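Long-range contacts in putative nudix hydrolase family member (Chromobacterium violaceum, PDB 3F13), which is probably a Nudix-type hydrolase that uses magnesium, the family typically cleaving nucleoside diphosphates linked to another moiety; its own substrate is not established: residues Ala19-Glu24 against Asn40-Lys45; Leu72-His77 against His84-Cys89; Gly28-Ala33 against Ile104-Ser109; Ile60-Gly65 against Pro97-Glu102. All blocks are in the same frame, centred on the assembly; numbering follows the deposited sequence.

Contact 1 of 4, residues Ala19-Glu24 against Asn40-Lys45; sequences ATAIIE and NLPGGK
Ala19 and Gly44 face each other as a hydrogen-bonded antiparallel pair and satisfy one another on both sides: Ala19 N gives its hydrogen to Gly44 O at 3.0 Å, and Gly44 N returns one to Ala19 O at 3.1 Å, the second bond being the more bent. Ala19 O takes a further CA-H...O contact from Gly43 CA, which comes within 3.2 Å of it where the strands lie close. Two residues on, Ala21 N donates to Pro42 O at 3.0 Å in a nearly straight bond, 169° at the hydrogen. The other backbone edge of Thr20 and Ile22 is bonded to strand 82-90, so strand 16-25 is an inner strand of the mixed Nudix sheet. The short partner strand 43-45 runs into the Nudix box, its Gly44 being the first residue of the pattern, and Gly43 N is taken up by the carboxylate of Glu63 on the helix of that box. The Thr20 hydroxyl is bonded to His84 ND1, and a water 3.0 Å from Thr20 OG1 donates to Leu41 O at 2.7 Å, tying the loop to the strand. With OG1 beside the backbone N (chi1 -69°), the methyl is left to face the loop: Thr20 CG2 lies 3.5 Å from Leu41 CD1, a tight fit in which the two side chains cross at about a right angle. The same Leu41 methyl meets Ile22 CD1 at 3.7 Å. Pro42 CG touches Ala21 CB and Ile23 CD1, and Ile60 of helix 52-64 packs on Pro42 and Ala21.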
loop_
_atom_site.group_PDB
_atom_site.type_symbol
_atom_site.label_atom_id
_atom_site.label_comp_id
_atom_site.label_asym_id
_atom_site.label_seq_id
_atom_site.Cartn_x
_atom_site.Cartn_y
_atom_site.Cartn_z
ATOM N N ALA B 19 -12.890 -4.168 -2.571
ATOM C CA ALA B 19 -11.599 -3.595 -3.025
ATOM C C ALA B 19 -11.305 -4.161 -4.407
ATOM O O ALA B 19 -11.627 -5.317 -4.673
ATOM C CB ALA B 19 -10.436 -3.945 -2.065
ATOM N N THR B 20 -10.679 -3.384 -5.289
ATOM C CA THR B 20 -10.387 -3.896 -6.617
ATOM C C THR B 20 -8.958 -3.486 -6.922
ATOM O O THR B 20 -8.606 -2.336 -6.589
ATOM C CB THR B 20 -11.341 -3.254 -7.637
ATOM O OG1 THR B 20 -12.665 -3.769 -7.394
ATOM C CG2 THR B 20 -10.907 -3.547 -9.091
ATOM N N ALA B 21 -8.149 -4.397 -7.487
ATOM C CA ALA B 21 -6.713 -4.111 -7.806
ATOM C C ALA B 21 -6.456 -3.943 -9.275
ATOM O O ALA B 21 -6.933 -4.738 -10.100
ATOM C CB ALA B 21 -5.803 -5.254 -7.312
ATOM N N ILE B 22 -5.653 -2.945 -9.590
ATOM C CA ILE B 22 -5.083 -2.817 -10.911
ATOM C C ILE B 22 -3.632 -3.176 -10.750
ATOM O O ILE B 22 -2.895 -2.447 -10.082
ATOM C CB ILE B 22 -5.136 -1.377 -11.418
ATOM C CG1 ILE B 22 -6.578 -0.963 -11.758
ATOM C CG2 ILE B 22 -4.178 -1.247 -12.637
ATOM C CD1 ILE B 22 -7.625 -1.552 -10.905
ATOM N N ILE B 23 -3.227 -4.329 -11.310
ATOM C CA ILE B 23 -1.854 -4.801 -11.224
ATOM C C ILE B 23 -1.259 -4.877 -12.619
ATOM O O ILE B 23 -1.684 -5.711 -13.422
ATOM C CB ILE B 23 -1.799 -6.203 -10.615
ATOM C CG1 ILE B 23 -2.267 -6.140 -9.171
ATOM C CG2 ILE B 23 -0.367 -6.766 -10.657
ATOM C CD1 ILE B 23 -2.641 -7.541 -8.617
ATOM N N GLU B 24 -0.275 -4.033 -12.897
ATOM C CA GLU B 24 0.315 -4.007 -14.236
ATOM C C GLU B 24 1.468 -5.011 -14.310
ATOM O O GLU B 24 2.482 -4.890 -13.612
ATOM C CB GLU B 24 0.779 -2.589 -14.598
ATOM C CG GLU B 24 -0.349 -1.607 -14.742
ATOM C CD GLU B 24 -0.283 -0.795 -16.041
ATOM O OE1 GLU B 24 0.443 -1.214 -16.973
ATOM O OE2 GLU B 24 -0.954 0.258 -16.135
ATOM N N ASN B 40 -12.487 -10.461 -14.761
ATOM C CA ASN B 40 -12.693 -9.266 -13.996
ATOM C C ASN B 40 -11.394 -8.889 -13.315
ATOM O O ASN B 40 -10.480 -9.731 -13.155
ATOM C CB ASN B 40 -13.747 -9.500 -12.937
ATOM C CG ASN B 40 -14.517 -8.245 -12.589
ATOM O OD1 ASN B 40 -14.139 -7.110 -12.943
ATOM N ND2 ASN B 40 -15.623 -8.439 -11.865
ATOM N N LEU B 41 -11.296 -7.630 -12.915
ATOM C CA LEU B 41 -10.163 -7.235 -12.066
ATOM C C LEU B 41 -10.190 -7.977 -10.722
ATOM O O LEU B 41 -11.237 -8.192 -10.146
ATOM C CB LEU B 41 -10.243 -5.754 -11.801
ATOM C CG LEU B 41 -9.968 -4.884 -13.012
ATOM C CD1 LEU B 41 -10.361 -3.496 -12.544
ATOM C CD2 LEU B 41 -8.503 -4.904 -13.517
ATOM N N PRO B 42 -9.016 -8.353 -10.215
ATOM C CA PRO B 42 -8.940 -9.086 -8.945
ATOM C C PRO B 42 -9.483 -8.260 -7.765
ATOM O O PRO B 42 -9.446 -7.054 -7.805
ATOM C CB PRO B 42 -7.441 -9.333 -8.754
ATOM C CG PRO B 42 -6.723 -8.625 -9.879
ATOM C CD PRO B 42 -7.716 -8.139 -10.864
ATOM N N GLY B 43 -9.967 -8.909 -6.707
ATOM C CA GLY B 43 -10.458 -8.152 -5.569
ATOM C C GLY B 43 -11.571 -8.917 -4.902
ATOM O O GLY B 43 -11.789 -10.093 -5.234
ATOM N N GLY B 44 -12.284 -8.271 -3.988
ATOM C CA GLY B 44 -13.396 -8.945 -3.302
ATOM C C GLY B 44 -14.051 -8.101 -2.231
ATOM O O GLY B 44 -13.728 -6.954 -2.052
ATOM N N LYS B 45 -14.982 -8.691 -1.496
ATOM C CA LYS B 45 -15.682 -7.956 -0.492
ATOM C C LYS B 45 -14.879 -7.860 0.802
ATOM O O LYS B 45 -14.213 -8.822 1.213
ATOM C CB LYS B 45 -17.034 -8.617 -0.231
ATOM C CG LYS B 45 -18.022 -7.714 0.453
ATOM C CD LYS B 45 -19.317 -8.479 0.772
ATOM C CE LYS B 45 -20.085 -7.776 1.862
ATOM N NZ LYS B 45 -21.564 -7.905 1.614
HETATM O O HOH W 1 -12.840 -6.413 -8.830
#

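Contact 2 of 4, residues Leu72-His77 against His84-Cys89; sequences LYLFDH and HKVYLC
Val86 pushes its CB up against one face of the Phe75 ring, 4.1 Å from the centroid and 22° off the ring normal, a CH-pi contact displaced toward the rim. Its two methyls lie along the CE1-CZ side of the ring: Val86 CG2 lies 3.6 Å from Phe75 CE1, while CG1 is nearer CZ. The ring is brought over the valine because Phe75 CG sits between the backbone N and the carbonyl carbon (chi1 50°). Next to it, Leu74 turns CD1 into the hollow between Val86 CG1 and Leu88 CB, 4.0 Å from the latter. Two residues, Leu74 and Phe75, share one partner, Val86, which makes a classic bulge in the antiparallel hairpin of strands 70-78 and 82-90; Leu74 N bonds to Val86 O at 2.8 Å, whereas the bond from Phe75 N to that oxygen is weak. The face carrying Phe75 and Leu88 is packed by helices 118-132 and 136-157. On the opposite face, Tyr73 directs its edge at the face of Tyr87, an offset edge-to-face pair with planes at 65°. The Lys85 chain runs obliquely past the phenol, its CG 3.8 Å from Tyr73 CE1, then bends at the last torsion so that Lys85 NZ forms a salt bridge with Asp76 OD1 at 2.8 Å. That oxygen also receives the Tyr73 hydroxyl from above the carboxylate plane at 2.6 Å. At the hairpin end, the His77 ring presents its edge to the face of His84, the two side chains lying side by side. Glu119 holds His77 NE2, and the His84 ring is held from strand 16-25.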
loop_
_atom_site.group_PDB
_atom_site.type_symbol
_atom_site.label_atom_id
_atom_site.label_comp_id
_atom_site.label_asym_id
_atom_site.label_seq_id
_atom_site.Cartn_x
_atom_site.Cartn_y
_atom_site.Cartn_z
ATOM N N LEU B 72 -1.447 2.087 -4.292
ATOM C CA LEU B 72 -1.831 3.478 -4.346
ATOM C C LEU B 72 -3.336 3.575 -4.574
ATOM O O LEU B 72 -3.834 3.117 -5.609
ATOM C CB LEU B 72 -1.080 4.190 -5.486
ATOM C CG LEU B 72 -1.587 5.599 -5.763
ATOM C CD1 LEU B 72 -1.276 6.487 -4.523
ATOM C CD2 LEU B 72 -0.929 6.148 -7.015
ATOM N N TYR B 73 -4.069 4.127 -3.619
ATOM C CA TYR B 73 -5.511 4.358 -3.808
ATOM C C TYR B 73 -5.754 5.311 -4.986
ATOM O O TYR B 73 -5.218 6.423 -5.017
ATOM C CB TYR B 73 -6.169 4.894 -2.512
ATOM C CG TYR B 73 -7.551 5.481 -2.728
ATOM C CD1 TYR B 73 -8.641 4.659 -3.017
ATOM C CD2 TYR B 73 -7.746 6.861 -2.754
ATOM C CE1 TYR B 73 -9.911 5.201 -3.270
ATOM C CE2 TYR B 73 -9.015 7.419 -2.982
ATOM C CZ TYR B 73 -10.089 6.561 -3.249
ATOM O OH TYR B 73 -11.350 7.064 -3.472
ATOM N N LEU B 74 -6.544 4.870 -5.981
ATOM C CA LEU B 74 -6.820 5.701 -7.157
ATOM C C LEU B 74 -8.180 6.407 -7.063
ATOM O O LEU B 74 -8.262 7.643 -7.210
ATOM C CB LEU B 74 -6.783 4.840 -8.424
ATOM C CG LEU B 74 -5.541 3.964 -8.552
ATOM C CD1 LEU B 74 -5.634 2.982 -9.745
ATOM C CD2 LEU B 74 -4.313 4.910 -8.652
ATOM N N PHE B 75 -9.252 5.649 -6.825
ATOM C CA PHE B 75 -10.591 6.261 -6.802
ATOM C C PHE B 75 -11.633 5.262 -6.335
ATOM O O PHE B 75 -11.331 4.044 -6.200
ATOM C CB PHE B 75 -10.992 6.769 -8.206
ATOM C CG PHE B 75 -10.798 5.742 -9.330
ATOM C CD1 PHE B 75 -11.773 4.784 -9.594
ATOM C CD2 PHE B 75 -9.661 5.762 -10.126
ATOM C CE1 PHE B 75 -11.605 3.825 -10.643
ATOM C CE2 PHE B 75 -9.477 4.826 -11.171
ATOM C CZ PHE B 75 -10.459 3.832 -11.400
ATOM N N ASP B 76 -12.850 5.775 -6.137
ATOM C CA ASP B 76 -13.989 4.946 -5.763
ATOM C C ASP B 76 -14.776 4.682 -7.045
ATOM O O ASP B 76 -14.817 5.533 -7.938
ATOM C CB ASP B 76 -14.902 5.674 -4.774
ATOM C CG ASP B 76 -14.168 6.167 -3.541
ATOM O OD1 ASP B 76 -13.327 5.418 -2.982
ATOM O OD2 ASP B 76 -14.410 7.336 -3.144
ATOM N N HIS B 77 -15.411 3.516 -7.142
ATOM C CA HIS B 77 -16.262 3.220 -8.267
ATOM C C HIS B 77 -17.530 2.608 -7.674
ATOM O O HIS B 77 -17.459 1.532 -7.080
ATOM C CB HIS B 77 -15.596 2.188 -9.164
ATOM C CG HIS B 77 -16.434 1.781 -10.331
ATOM N ND1 HIS B 77 -16.475 2.506 -11.499
ATOM C CD2 HIS B 77 -17.266 0.730 -10.510
ATOM C CE1 HIS B 77 -17.296 1.918 -12.352
ATOM N NE2 HIS B 77 -17.794 0.841 -11.773
ATOM N N HIS B 84 -16.724 0.228 -4.707
ATOM C CA HIS B 84 -15.360 -0.246 -4.827
ATOM C C HIS B 84 -14.401 0.857 -4.429
ATOM O O HIS B 84 -14.647 2.024 -4.754
ATOM C CB HIS B 84 -15.007 -0.574 -6.293
ATOM C CG HIS B 84 -15.768 -1.736 -6.860
ATOM N ND1 HIS B 84 -15.197 -2.972 -7.084
ATOM C CD2 HIS B 84 -17.056 -1.838 -7.262
ATOM C CE1 HIS B 84 -16.098 -3.783 -7.614
ATOM N NE2 HIS B 84 -17.232 -3.115 -7.743
ATOM N N LYS B 85 -13.341 0.511 -3.711
ATOM C CA LYS B 85 -12.120 1.350 -3.792
ATOM C C LYS B 85 -11.157 0.666 -4.741
ATOM O O LYS B 85 -10.923 -0.549 -4.654
ATOM C CB LYS B 85 -11.462 1.582 -2.440
ATOM C CG LYS B 85 -12.172 2.652 -1.604
ATOM C CD LYS B 85 -11.482 2.941 -0.306
ATOM C CE LYS B 85 -12.244 4.038 0.416
ATOM N NZ LYS B 85 -12.300 5.319 -0.366
ATOM N N VAL B 86 -10.550 1.454 -5.627
ATOM C CA VAL B 86 -9.670 0.900 -6.640
ATOM C C VAL B 86 -8.230 1.310 -6.359
ATOM O O VAL B 86 -7.995 2.491 -6.129
ATOM C CB VAL B 86 -10.082 1.460 -8.031
ATOM C CG1 VAL B 86 -9.179 0.895 -9.163
ATOM C CG2 VAL B 86 -11.540 1.084 -8.298
ATOM N N TYR B 87 -7.288 0.359 -6.405
ATOM C CA TYR B 87 -5.876 0.604 -6.053
ATOM C C TYR B 87 -4.921 0.052 -7.107
ATOM O O TYR B 87 -5.102 -1.086 -7.584
ATOM C CB TYR B 87 -5.476 -0.139 -4.768
ATOM C CG TYR B 87 -6.403 0.073 -3.587
ATOM C CD1 TYR B 87 -6.061 0.969 -2.570
ATOM C CD2 TYR B 87 -7.621 -0.610 -3.490
ATOM C CE1 TYR B 87 -6.875 1.186 -1.486
ATOM C CE2 TYR B 87 -8.460 -0.405 -2.360
ATOM C CZ TYR B 87 -8.084 0.532 -1.389
ATOM O OH TYR B 87 -8.883 0.744 -0.261
ATOM N N LEU B 88 -3.861 0.789 -7.392
ATOM C CA LEU B 88 -2.782 0.306 -8.263
ATOM C C LEU B 88 -1.835 -0.405 -7.309
ATOM O O LEU B 88 -1.408 0.194 -6.313
ATOM C CB LEU B 88 -2.038 1.485 -8.888
ATOM C CG LEU B 88 -0.818 1.100 -9.754
ATOM C CD1 LEU B 88 -1.216 0.353 -11.018
ATOM C CD2 LEU B 88 -0.003 2.343 -10.146
ATOM N N CYS B 89 -1.562 -1.676 -7.556
ATOM C CA CYS B 89 -0.713 -2.468 -6.648
ATOM C C CYS B 89 0.552 -3.012 -7.303
ATOM O O CYS B 89 0.522 -3.420 -8.452
ATOM C CB CYS B 89 -1.496 -3.660 -6.119
ATOM S SG CYS B 89 -3.125 -3.261 -5.425
#

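Contact 3 of 4, residues Gly28-Ala33 against Ile104-Ser109; sequences GVLVTA and IALVSS
Val29 and Val107 exchange two backbone hydrogen bonds, Val29 N to Val107 O at 2.9 Å and Val107 N to Val29 O at 2.7 Å. Two residues along, Val31 and Ala105 repeat the exchange, the bond from Val31 N to Ala105 O being nearly straight at 172°. This ladder pairs strand 28-33 antiparallel with strand 103-107 in the mixed sheet of the Nudix fold, joining residues more than 70 positions apart in sequence. The strands are twisted, their short axes making 147°. Between the paired amides lie CA-H...O contacts, with Leu106 CA turned to Val29 O and Leu30 CA to Ala105 O. Gly28 CA passes 3.6 Å from Val107 O.

Packing differs on the two faces. On the one carrying Val31 and Val107, these valines meet methyl to methyl, Val31 CG1 against Val107 CG2 at 3.7 Å, crossing at about a right angle. A chi1 of -64° sets Val31 CG1 anti to the carbonyl carbon and leaves CG2 between the backbone N and that carbon, over the Ala105 carbonyl. Leu124 of helix 118-132 touches both Val29 and Val107 on this face. The other face is built from Leu30, Thr32, Ile104 and Leu106. Leu30 CD1 lies between its partner Leu106 and the diagonal Ile104, 4.0 Å from Leu106 CD2 and 4.2 Å from Ile104 CB. The Leu106 methyl CD2 also reaches the backbone at Gly28 O and Leu30 CA. At the far end of the row, Thr32 CG2 rests 4.1 Å from Ile104 CG2.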
loop_
_atom_site.group_PDB
_atom_site.type_symbol
_atom_site.label_atom_id
_atom_site.label_comp_id
_atom_site.label_asym_id
_atom_site.label_seq_id
_atom_site.Cartn_x
_atom_site.Cartn_y
_atom_site.Cartn_z
ATOM N N GLY B 28 0.509 -6.296 -19.564
ATOM C CA GLY B 28 -0.806 -5.675 -19.375
ATOM C C GLY B 28 -1.343 -5.808 -17.948
ATOM O O GLY B 28 -0.647 -6.307 -17.063
ATOM N N VAL B 29 -2.594 -5.380 -17.751
ATOM C CA VAL B 29 -3.254 -5.445 -16.436
ATOM C C VAL B 29 -3.834 -6.839 -16.171
ATOM O O VAL B 29 -4.558 -7.413 -17.006
ATOM C CB VAL B 29 -4.387 -4.401 -16.349
ATOM C CG1 VAL B 29 -5.264 -4.632 -15.074
ATOM C CG2 VAL B 29 -3.821 -3.010 -16.359
ATOM N N LEU B 30 -3.534 -7.373 -14.996
ATOM C CA LEU B 30 -4.015 -8.670 -14.565
ATOM C C LEU B 30 -5.539 -8.737 -14.377
ATOM O O LEU B 30 -6.125 -7.872 -13.727
ATOM C CB LEU B 30 -3.329 -9.008 -13.243
ATOM C CG LEU B 30 -3.557 -10.418 -12.707
ATOM C CD1 LEU B 30 -3.087 -11.436 -13.740
ATOM C CD2 LEU B 30 -2.844 -10.578 -11.372
ATOM N N VAL B 31 -6.170 -9.742 -14.990
ATOM C CA VAL B 31 -7.584 -10.047 -14.736
ATOM C C VAL B 31 -7.718 -11.534 -14.484
ATOM O O VAL B 31 -6.856 -12.325 -14.915
ATOM C CB VAL B 31 -8.501 -9.667 -15.913
ATOM C CG1 VAL B 31 -8.500 -8.137 -16.140
ATOM C CG2 VAL B 31 -8.064 -10.375 -17.171
ATOM N N THR B 32 -8.779 -11.900 -13.780
ATOM C CA THR B 32 -8.979 -13.268 -13.341
ATOM C C THR B 32 -10.409 -13.699 -13.639
ATOM O O THR B 32 -11.324 -12.872 -13.666
ATOM C CB THR B 32 -8.737 -13.402 -11.837
ATOM O OG1 THR B 32 -9.727 -12.667 -11.105
ATOM C CG2 THR B 32 -7.343 -12.861 -11.471
ATOM N N ALA B 33 -10.593 -15.005 -13.850
ATOM C CA ALA B 33 -11.913 -15.578 -14.102
ATOM C C ALA B 33 -12.082 -16.824 -13.244
ATOM O O ALA B 33 -11.195 -17.680 -13.208
ATOM C CB ALA B 33 -12.052 -15.933 -15.548
ATOM N N ILE B 104 -6.340 -16.841 -15.519
ATOM C CA ILE B 104 -5.874 -15.459 -15.430
ATOM C C ILE B 104 -5.391 -15.008 -16.810
ATOM O O ILE B 104 -5.036 -15.838 -17.649
ATOM C CB ILE B 104 -4.711 -15.279 -14.426
ATOM C CG1 ILE B 104 -3.422 -15.894 -14.960
ATOM C CG2 ILE B 104 -5.071 -15.837 -13.038
ATOM C CD1 ILE B 104 -2.258 -15.693 -14.021
ATOM N N ALA B 105 -5.412 -13.708 -17.046
ATOM C CA ALA B 105 -4.911 -13.156 -18.303
ATOM C C ALA B 105 -4.543 -11.684 -18.124
ATOM O O ALA B 105 -4.586 -11.161 -17.015
ATOM C CB ALA B 105 -5.942 -13.319 -19.418
ATOM N N LEU B 106 -4.156 -11.031 -19.212
ATOM C CA LEU B 106 -3.648 -9.668 -19.164
ATOM C C LEU B 106 -4.421 -8.817 -20.147
ATOM O O LEU B 106 -4.710 -9.255 -21.272
ATOM C CB LEU B 106 -2.169 -9.651 -19.540
ATOM C CG LEU B 106 -1.341 -10.499 -18.606
ATOM C CD1 LEU B 106 0.128 -10.416 -19.008
ATOM C CD2 LEU B 106 -1.572 -9.998 -17.179
ATOM N N VAL B 107 -4.762 -7.606 -19.738
ATOM C CA VAL B 107 -5.532 -6.723 -20.593
ATOM C C VAL B 107 -4.704 -5.495 -21.006
ATOM O O VAL B 107 -4.171 -4.815 -20.141
ATOM C CB VAL B 107 -6.762 -6.234 -19.867
ATOM C CG1 VAL B 107 -7.307 -5.008 -20.590
ATOM C CG2 VAL B 107 -7.787 -7.364 -19.726
ATOM N N SER B 108 -4.609 -5.205 -22.310
ATOM C CA SER B 108 -3.732 -4.098 -22.787
ATOM C C SER B 108 -4.444 -2.762 -22.992
ATOM O O SER B 108 -3.798 -1.703 -23.094
ATOM C CB SER B 108 -2.981 -4.493 -24.076
ATOM N N SER B 109 -5.768 -2.791 -23.070
ATOM C CA SER B 109 -6.525 -1.553 -23.177
ATOM C C SER B 109 -7.976 -1.800 -22.784
ATOM O O SER B 109 -8.442 -2.938 -22.860
ATOM C CB SER B 109 -6.391 -0.939 -24.584
ATOM O OG SER B 109 -7.535 -1.155 -25.373
#

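Contact 4 of 4, residues Ile60-Gly65 against Pro97-Glu102; sequences IREETG and PQNEIE
Glu62 O, near the C-terminal end of helix 52-64, is gripped by two side-chain amides of the 97-102 loop. Asn99 ND2 gives the shorter and straighter bond, 2.9 Å and 161°, with the oxygen lying in the plane of the Asn99 amide. Gln98 NE2 comes from the opposite face of the Glu62 carbonyl at 3.3 Å, well above its plane and in a more bent bond. Gln98 gets there on an extended chain, its CG anti to the backbone N (chi1 -151°), which carries the amide along the helix end to Gly65. The Glu62 side chain bends at chi2 and lays its carboxylate against the Asn99 amide: the planes are 27° apart and stacked, with Glu62 OE2 3.4 Å from Asn99 CG.

The helix belongs to the Nudix box, whose pattern spans 44-65 and whose REUXEEXG stretch ends here in Glu62, Glu63, Thr64 and Gly65. Gly65 turns out of the helix with positive phi, its CA 3.7 Å from Gln98 OE1. Beside the polar pair, Ile101 presses CG1 onto the helix, 3.5 Å from Glu63 CB and 3.4 Å from Glu63 O. What points Gln98, Asn99 and Ile101 at the helix is a type II' turn from Gln98 to Ile101, closed by Ile101 N to Gln98 O at 2.8 Å. Further in, the Glu63 carboxylate goes instead to the Gly43 amide, and Thr64 OG1 turns back to Ile60 O at 2.8 Å, adding to the bond that Thr64 N makes to the same carbonyl.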
loop_
_atom_site.group_PDB
_atom_site.type_symbol
_atom_site.label_atom_id
_atom_site.label_comp_id
_atom_site.label_asym_id
_atom_site.label_seq_id
_atom_site.Cartn_x
_atom_site.Cartn_y
_atom_site.Cartn_z
ATOM N N ILE B 60 -6.092 -10.452 -3.058
ATOM C CA ILE B 60 -5.146 -10.660 -4.130
ATOM C C ILE B 60 -4.309 -11.906 -3.815
ATOM O O ILE B 60 -4.079 -12.734 -4.696
ATOM C CB ILE B 60 -4.238 -9.466 -4.344
ATOM C CG1 ILE B 60 -5.027 -8.258 -4.874
ATOM C CG2 ILE B 60 -3.069 -9.823 -5.303
ATOM C CD1 ILE B 60 -6.193 -8.592 -5.695
ATOM N N ARG B 61 -3.844 -12.033 -2.574
ATOM C CA ARG B 61 -3.061 -13.223 -2.194
ATOM C C ARG B 61 -3.882 -14.486 -2.439
ATOM O O ARG B 61 -3.418 -15.425 -3.088
ATOM C CB ARG B 61 -2.591 -13.172 -0.738
ATOM C CG ARG B 61 -1.466 -14.190 -0.511
ATOM C CD ARG B 61 -0.975 -14.161 0.900
ATOM N NE ARG B 61 0.098 -15.136 1.050
ATOM C CZ ARG B 61 0.467 -15.664 2.212
ATOM N NH1 ARG B 61 -0.148 -15.303 3.334
ATOM N NH2 ARG B 61 1.443 -16.551 2.238
ATOM N N GLU B 62 -5.112 -14.511 -1.933
ATOM C CA GLU B 62 -6.008 -15.666 -2.115
ATOM C C GLU B 62 -6.142 -16.042 -3.590
ATOM O O GLU B 62 -5.993 -17.215 -3.970
ATOM C CB GLU B 62 -7.393 -15.341 -1.559
ATOM C CG GLU B 62 -8.154 -16.547 -1.003
ATOM C CD GLU B 62 -8.966 -17.269 -2.039
ATOM O OE1 GLU B 62 -8.927 -16.877 -3.230
ATOM O OE2 GLU B 62 -9.652 -18.240 -1.657
ATOM N N GLU B 63 -6.414 -15.042 -4.430
ATOM C CA GLU B 63 -6.759 -15.295 -5.845
ATOM C C GLU B 63 -5.571 -15.581 -6.772
ATOM O O GLU B 63 -5.706 -16.351 -7.741
ATOM C CB GLU B 63 -7.631 -14.141 -6.398
ATOM C CG GLU B 63 -8.888 -13.979 -5.562
ATOM C CD GLU B 63 -9.718 -12.744 -5.853
ATOM O OE1 GLU B 63 -9.391 -11.981 -6.802
ATOM O OE2 GLU B 63 -10.720 -12.543 -5.111
ATOM N N THR B 64 -4.426 -14.959 -6.492
ATOM C CA THR B 64 -3.271 -15.011 -7.398
ATOM C C THR B 64 -1.953 -15.488 -6.763
ATOM O O THR B 64 -0.978 -15.708 -7.473
ATOM C CB THR B 64 -2.988 -13.637 -8.030
ATOM O OG1 THR B 64 -2.481 -12.710 -7.053
ATOM C CG2 THR B 64 -4.271 -13.050 -8.650
ATOM N N GLY B 65 -1.906 -15.545 -5.436
ATOM C CA GLY B 65 -0.668 -15.874 -4.730
ATOM C C GLY B 65 0.244 -14.674 -4.580
ATOM O O GLY B 65 1.261 -14.744 -3.876
ATOM N N PRO B 97 -3.226 -18.873 -11.110
ATOM C CA PRO B 97 -4.589 -19.229 -10.726
ATOM C C PRO B 97 -4.551 -20.085 -9.474
ATOM O O PRO B 97 -3.746 -20.998 -9.381
ATOM C CB PRO B 97 -5.111 -20.060 -11.909
ATOM C CG PRO B 97 -3.933 -20.257 -12.842
ATOM C CD PRO B 97 -2.902 -19.229 -12.500
ATOM N N GLN B 98 -5.425 -19.787 -8.527
ATOM C CA GLN B 98 -5.343 -20.344 -7.193
ATOM C C GLN B 98 -6.743 -20.416 -6.640
ATOM O O GLN B 98 -7.587 -19.577 -6.958
ATOM C CB GLN B 98 -4.526 -19.400 -6.318
ATOM C CG GLN B 98 -3.799 -20.068 -5.217
ATOM C CD GLN B 98 -2.638 -19.236 -4.756
ATOM O OE1 GLN B 98 -1.517 -19.399 -5.242
ATOM N NE2 GLN B 98 -2.902 -18.301 -3.840
ATOM N N ASN B 99 -7.008 -21.392 -5.787
ATOM C CA ASN B 99 -8.332 -21.460 -5.205
ATOM C C ASN B 99 -9.417 -21.348 -6.275
ATOM O O ASN B 99 -9.387 -22.056 -7.298
ATOM C CB ASN B 99 -8.484 -20.367 -4.142
ATOM C CG ASN B 99 -7.597 -20.625 -2.930
ATOM O OD1 ASN B 99 -7.697 -21.684 -2.290
ATOM N ND2 ASN B 99 -6.699 -19.686 -2.632
ATOM N N GLU B 100 -10.365 -20.449 -6.053
ATOM C CA GLU B 100 -11.524 -20.359 -6.931
ATOM C C GLU B 100 -11.172 -19.724 -8.281
ATOM O O GLU B 100 -12.016 -19.635 -9.177
ATOM C CB GLU B 100 -12.648 -19.589 -6.237
ATOM N N ILE B 101 -9.927 -19.267 -8.424
ATOM C CA ILE B 101 -9.523 -18.659 -9.687
ATOM C C ILE B 101 -9.027 -19.758 -10.608
ATOM O O ILE B 101 -8.062 -20.479 -10.289
ATOM C CB ILE B 101 -8.450 -17.576 -9.497
ATOM C CG1 ILE B 101 -9.020 -16.434 -8.644
ATOM C CG2 ILE B 101 -7.966 -17.070 -10.843
ATOM C CD1 ILE B 101 -10.241 -15.731 -9.229
ATOM N N GLU B 102 -9.698 -19.894 -11.744
ATOM C CA GLU B 102 -9.381 -20.966 -12.655
ATOM C C GLU B 102 -8.466 -20.410 -13.713
ATOM O O GLU B 102 -7.486 -21.047 -14.088
ATOM C CB GLU B 102 -10.659 -21.546 -13.274
#

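How the contacts relate
Contacts 1, 2 and 3 belong to one mixed sheet. Contact 1 lies about 4 Å from the chain centre; contacts 2 and 3 are on opposite sides of that centre, their own centres about 17 Å apart. Strand 16-25 links them, pairing with 82-90 and with 28-33. Contact 4 joins the Nudix-box helix to a surface loop, and touches contact 1 through Glu63 and Gly43 and contact 3 through Glu102 and Ala33. Along the chain contact 1 closes before contacts 2 and 4 open, its segments alternate with those of contact 3, and contact 2 nests inside contact 4, itself inside contact 3. Contacts 1 and 4 tie the box to the sheet and the 97-102 loop.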